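Local structure of transcriptional regulator, putative (Pseudomonas syringae pv. tomato, 2R5F) at residues 8-12 against 256-260; 105-109 against 120-124. The protein probably acts as a DNA-binding transcription factor of the SorC family whose crystallised portion is a putative sugar-binding domain. One frame throughout, in Å; residues are numbered along the deposited sequence.

Interaction 1. Residues 8-12 against 256-260. With SO4 (sulfate ion), chain C.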
loop_
_atom_site.group_PDB
_atom_site.type_symbol
_atom_site.label_atom_id
_atom_site.label_comp_id
_atom_site.label_asym_id
_atom_site.label_seq_id
_atom_site.Cartn_x
_atom_site.Cartn_y
_atom_site.Cartn_z
ATOM N N LEU A 8 -13.210 -4.568 -17.028
ATOM C CA LEU A 8 -13.743 -3.841 -18.179
ATOM C C LEU A 8 -12.687 -3.003 -18.945
ATOM O O LEU A 8 -13.018 -2.403 -19.974
ATOM C CB LEU A 8 -14.934 -2.970 -17.756
ATOM C CG LEU A 8 -16.187 -3.644 -17.179
ATOM C CD1 LEU A 8 -17.176 -2.600 -16.685
ATOM C CD2 LEU A 8 -16.883 -4.564 -18.187
ATOM N N HIS A 9 -11.435 -2.955 -18.461
ATOM C CA HIS A 9 -10.392 -2.137 -19.117
ATOM C C HIS A 9 -9.053 -2.836 -19.330
ATOM O O HIS A 9 -8.007 -2.338 -18.926
ATOM C CB HIS A 9 -10.228 -0.798 -18.386
ATOM C CG HIS A 9 -11.504 -0.027 -18.293
ATOM N ND1 HIS A 9 -11.981 0.746 -19.326
ATOM C CD2 HIS A 9 -12.428 0.043 -17.310
ATOM C CE1 HIS A 9 -13.136 1.279 -18.979
ATOM N NE2 HIS A 9 -13.423 0.877 -17.751
ATOM N N LEU A 10 -9.101 -3.971 -20.031
ATOM C CA LEU A 10 -7.955 -4.876 -20.140
ATOM C C LEU A 10 -6.861 -4.323 -21.026
ATOM O O LEU A 10 -5.675 -4.564 -20.784
ATOM C CB LEU A 10 -8.390 -6.265 -20.630
ATOM C CG LEU A 10 -9.252 -7.157 -19.718
ATOM C CD1 LEU A 10 -9.542 -8.511 -20.413
ATOM C CD2 LEU A 10 -8.657 -7.372 -18.321
ATOM N N GLU A 11 -7.267 -3.585 -22.061
ATOM C CA GLU A 11 -6.327 -2.908 -22.932
ATOM C C GLU A 11 -5.597 -1.739 -22.223
ATOM O O GLU A 11 -4.392 -1.542 -22.389
ATOM C CB GLU A 11 -7.040 -2.434 -24.191
ATOM C CG GLU A 11 -7.729 -3.571 -24.960
ATOM C CD GLU A 11 -8.437 -3.096 -26.208
ATOM O OE1 GLU A 11 -8.651 -1.859 -26.360
ATOM O OE2 GLU A 11 -8.776 -3.958 -27.061
ATOM N N LEU A 12 -6.321 -0.969 -21.438
ATOM C CA LEU A 12 -5.703 0.105 -20.656
ATOM C C LEU A 12 -4.677 -0.475 -19.651
ATOM O O LEU A 12 -3.551 0.014 -19.545
ATOM C CB LEU A 12 -6.791 0.929 -19.950
ATOM C CG LEU A 12 -6.454 2.116 -19.046
ATOM C CD1 LEU A 12 -5.584 3.099 -19.821
ATOM C CD2 LEU A 12 -7.761 2.802 -18.593
ATOM N N VAL A 256 -10.358 3.981 -13.337
ATOM C CA VAL A 256 -10.270 4.320 -14.764
ATOM C C VAL A 256 -9.706 5.724 -15.028
ATOM O O VAL A 256 -8.879 5.903 -15.893
ATOM C CB VAL A 256 -11.677 4.268 -15.515
ATOM C CG1 VAL A 256 -11.489 4.488 -17.010
ATOM C CG2 VAL A 256 -12.381 2.998 -15.306
ATOM N N GLY A 257 -10.194 6.725 -14.318
ATOM C CA GLY A 257 -9.781 8.111 -14.599
ATOM C C GLY A 257 -8.296 8.236 -14.353
ATOM O O GLY A 257 -7.571 8.780 -15.194
ATOM N N THR A 258 -7.844 7.708 -13.218
ATOM C CA THR A 258 -6.436 7.711 -12.860
ATOM C C THR A 258 -5.608 6.972 -13.899
ATOM O O THR A 258 -4.573 7.456 -14.306
ATOM C CB THR A 258 -6.177 7.092 -11.456
ATOM O OG1 THR A 258 -6.935 7.823 -10.477
ATOM C CG2 THR A 258 -4.679 7.178 -11.088
ATOM N N ALA A 259 -6.068 5.794 -14.296
ATOM C CA ALA A 259 -5.356 4.967 -15.251
ATOM C C ALA A 259 -5.225 5.703 -16.575
ATOM O O ALA A 259 -4.192 5.615 -17.230
ATOM C CB ALA A 259 -6.077 3.636 -15.442
ATOM N N ARG A 260 -6.277 6.428 -16.959
ATOM C CA ARG A 260 -6.258 7.259 -18.167
ATOM C C ARG A 260 -5.309 8.457 -18.037
ATOM O O ARG A 260 -4.581 8.758 -18.959
ATOM C CB ARG A 260 -7.679 7.650 -18.589
ATOM C CG ARG A 260 -8.412 6.509 -19.373
ATOM C CD ARG A 260 -9.892 6.787 -19.663
ATOM N NE ARG A 260 -10.571 5.605 -20.234
ATOM C CZ ARG A 260 -11.900 5.435 -20.272
ATOM N NH1 ARG A 260 -12.426 4.327 -20.794
ATOM N NH2 ARG A 260 -12.715 6.364 -19.775
HETATM S S SO4 C . -9.787 0.619 -22.392
HETATM O O1 SO4 C . -8.816 1.328 -23.238
HETATM O O2 SO4 C . -10.909 0.125 -23.185
HETATM O O3 SO4 C . -9.125 -0.547 -21.783
HETATM O O4 SO4 C . -10.316 1.579 -21.409
#

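Interaction 2. Residues 105-109 against 120-124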
loop_
_atom_site.group_PDB
_atom_site.type_symbol
_atom_site.label_atom_id
_atom_site.label_comp_id
_atom_site.label_asym_id
_atom_site.label_seq_id
_atom_site.Cartn_x
_atom_site.Cartn_y
_atom_site.Cartn_z
ATOM N N THR A 105 -2.643 1.371 14.286
ATOM C CA THR A 105 -2.320 0.146 15.025
ATOM C C THR A 105 -3.475 -0.877 14.990
ATOM O O THR A 105 -3.272 -2.050 14.648
ATOM C CB THR A 105 -1.885 0.492 16.484
ATOM O OG1 THR A 105 -0.635 1.190 16.432
ATOM C CG2 THR A 105 -1.693 -0.738 17.313
ATOM N N LEU A 106 -4.678 -0.414 15.325
ATOM C CA LEU A 106 -5.880 -1.219 15.277
ATOM C C LEU A 106 -6.158 -1.827 13.896
ATOM O O LEU A 106 -6.671 -2.938 13.795
ATOM C CB LEU A 106 -7.058 -0.347 15.667
ATOM C CG LEU A 106 -8.450 -0.947 15.498
ATOM C CD1 LEU A 106 -8.606 -2.082 16.486
ATOM C CD2 LEU A 106 -9.501 0.113 15.711
ATOM N N LEU A 107 -5.830 -1.090 12.838
ATOM C CA LEU A 107 -6.043 -1.575 11.469
ATOM C C LEU A 107 -5.162 -2.760 11.122
ATOM O O LEU A 107 -5.616 -3.724 10.505
ATOM C CB LEU A 107 -5.825 -0.450 10.463
ATOM C CG LEU A 107 -6.134 -0.854 9.023
ATOM C CD1 LEU A 107 -7.641 -1.020 8.917
ATOM C CD2 LEU A 107 -5.686 0.250 8.082
ATOM N N THR A 108 -3.898 -2.675 11.519
ATOM C CA THR A 108 -2.909 -3.722 11.312
ATOM C C THR A 108 -3.348 -4.980 12.042
ATOM O O THR A 108 -3.246 -6.081 11.500
ATOM C CB THR A 108 -1.540 -3.291 11.883
ATOM O OG1 THR A 108 -1.210 -1.987 11.405
ATOM C CG2 THR A 108 -0.444 -4.230 11.448
ATOM N N GLN A 109 -3.803 -4.782 13.285
ATOM C CA GLN A 109 -4.302 -5.850 14.149
ATOM C C GLN A 109 -5.548 -6.512 13.562
ATOM O O GLN A 109 -5.607 -7.738 13.459
ATOM C CB GLN A 109 -4.562 -5.334 15.573
ATOM C CG GLN A 109 -5.020 -6.452 16.571
ATOM C CD GLN A 109 -4.097 -7.668 16.588
ATOM O OE1 GLN A 109 -4.384 -8.712 15.976
ATOM N NE2 GLN A 109 -2.974 -7.533 17.275
ATOM N N PHE A 120 2.497 -7.551 14.077
ATOM C CA PHE A 120 3.672 -6.876 14.654
ATOM C C PHE A 120 3.388 -5.382 14.478
ATOM O O PHE A 120 3.303 -4.875 13.345
ATOM C CB PHE A 120 4.987 -7.336 13.983
ATOM C CG PHE A 120 5.311 -8.799 14.221
ATOM C CD1 PHE A 120 6.003 -9.203 15.352
ATOM C CD2 PHE A 120 4.881 -9.776 13.332
ATOM C CE1 PHE A 120 6.296 -10.560 15.591
ATOM C CE2 PHE A 120 5.167 -11.132 13.559
ATOM C CZ PHE A 120 5.870 -11.521 14.689
ATOM N N LEU A 121 3.174 -4.720 15.607
ATOM C CA LEU A 121 2.559 -3.403 15.683
ATOM C C LEU A 121 3.527 -2.358 16.232
ATOM O O LEU A 121 4.445 -2.686 16.953
ATOM C CB LEU A 121 1.336 -3.445 16.630
ATOM C CG LEU A 121 0.254 -4.519 16.475
ATOM C CD1 LEU A 121 -0.718 -4.427 17.620
ATOM C CD2 LEU A 121 -0.487 -4.390 15.163
ATOM N N LEU A 122 3.275 -1.098 15.905
ATOM C CA LEU A 122 4.047 0.034 16.396
ATOM C C LEU A 122 3.087 0.981 17.108
ATOM O O LEU A 122 2.648 1.990 16.530
ATOM C CB LEU A 122 4.737 0.767 15.244
ATOM C CG LEU A 122 5.730 -0.007 14.388
ATOM C CD1 LEU A 122 6.008 0.752 13.102
ATOM C CD2 LEU A 122 7.017 -0.286 15.151
ATOM N N PRO A 123 2.741 0.647 18.367
ATOM C CA PRO A 123 1.787 1.423 19.138
ATOM C C PRO A 123 2.159 2.875 19.333
ATOM O O PRO A 123 3.310 3.211 19.643
ATOM C CB PRO A 123 1.772 0.715 20.502
ATOM C CG PRO A 123 2.118 -0.704 20.162
ATOM C CD PRO A 123 3.211 -0.519 19.136
ATOM N N SER A 124 1.168 3.709 19.048
ATOM C CA SER A 124 0.917 4.921 19.798
ATOM C C SER A 124 -0.667 5.067 19.890
ATOM O O SER A 124 -1.283 3.816 19.504
ATOM C CB SER A 124 1.564 6.158 19.101
ATOM O OG SER A 124 1.479 7.250 20.102
#

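Interaction 1. Residues 8-12 against 256-260
Leu-12 and His-9 meet Val-256, Ala-259 and Arg-260 where the first and last helices of a Rossmann-like alpha/beta domain come together. Helices 10-20 and 256-262 lie next to parallel strands 24-28 and 251-255, and Val-27 of the former strand touches His-9, Val-256 and Ala-259. Leu-12 loses the most surface. Its CG is anti to the backbone N (chi1 179°), which directs the isobutyl end at the other helix; CD2 lies 3.7 Å from Ala-259 CB. The same methyl meets the aliphatic part of Arg-260, 3.8 Å from CG, with the two side chains crossing at about a right angle.

His-9, the N-cap residue of helix 10-20, turns a ring face to Val-256. The centroid of that ring is 4.2 Å from Val-256 CG1, 16° off the ring normal, a CH-pi contact, while Val-256 CG2 comes nearest, 3.4 Å from His-9 NE2. Both ring nitrogens are engaged: NE2 is hydrogen-bonded to Glu-29, while ND1 donates to O4 of a sulfate, probably from the crystallisation liquor, at 2.8 Å with an angle of 158° at the hydrogen. Bonds at both nitrogens hold the imidazole's rotation. The sulfate sits at the helix N-terminus, where Leu-12 N donates to O3 at 2.9 Å; the helix end and Arg-15, also hydrogen-bonded to the ion, probably stabilise its negative charge. Arg-260, extended from CG to NE, reaches the His-9 ring, NH1 3.6 Å from His-9 CE1, with the two planes perpendicular. Val-256 CG1 also lies over the centre of that guanidinium, 3.4 Å above its plane.

Interaction 2. Residues 105-109 against 120-124
Phe-120 makes a slight contact with Thr-108 through its backbone, the carbonyl O lying 4.2 Å from Thr-108 CG2. Its ring belongs to another environment, touching helix 138-149 and forming a cation-pi pair with Arg-149. Leu-121 comes next and carries most of the contact, its two methyls divided over one side of helix 101-115. CD2 settles 3.6 Å from Thr-108 CB and 3.7 Å from the carbonyl O of Thr-105, an oxygen already accepting the helical bond from Gln-109 N. CD1 reaches Thr-105 CG2 at 3.8 Å and Gln-109 NE2 at 3.9 Å. With CG beside its own backbone N (chi1 -50°), the leucine crosses Thr-105 and Gln-109 at about right angles, but runs past Thr-108 in the opposite direction. Strands 88-94 and 119-120 are parallel neighbours joined through this helix, a beta-alpha-beta crossover, so the leucine packs the chain leaving the second strand onto the connecting helix. Leu-122 donates its N to Gln-91 of strand 88-94 and sends its side chain to Val-146. At Pro-123 the backbone closes on the helix, CA standing 3.6 Å from Thr-105 OG1, a hydroxyl weakly hydrogen-bonded to Ala-101 O.

Interactions 1 and 2 lie on opposite sides of the chain's centre, with their own centres 34 Å apart and their nearest atoms about 20 Å apart. They share no helix, but one mixed sheet runs between them: the strand order 24-28, 251-255, 226-230, 155-162, 60-63, 88-94, 119-120 follows from the parallel pairings. Interaction 1 lies by the 24-28 and 251-255 end, interaction 2 by the 119-120 end. In sequence the second is nested within the first. Interaction 1 brings together segments 244 residues apart at their nearest ends, near the two chain termini, whereas those of interaction 2 are 11 apart and belong to a single local crossover of the same putative sugar-binding domain.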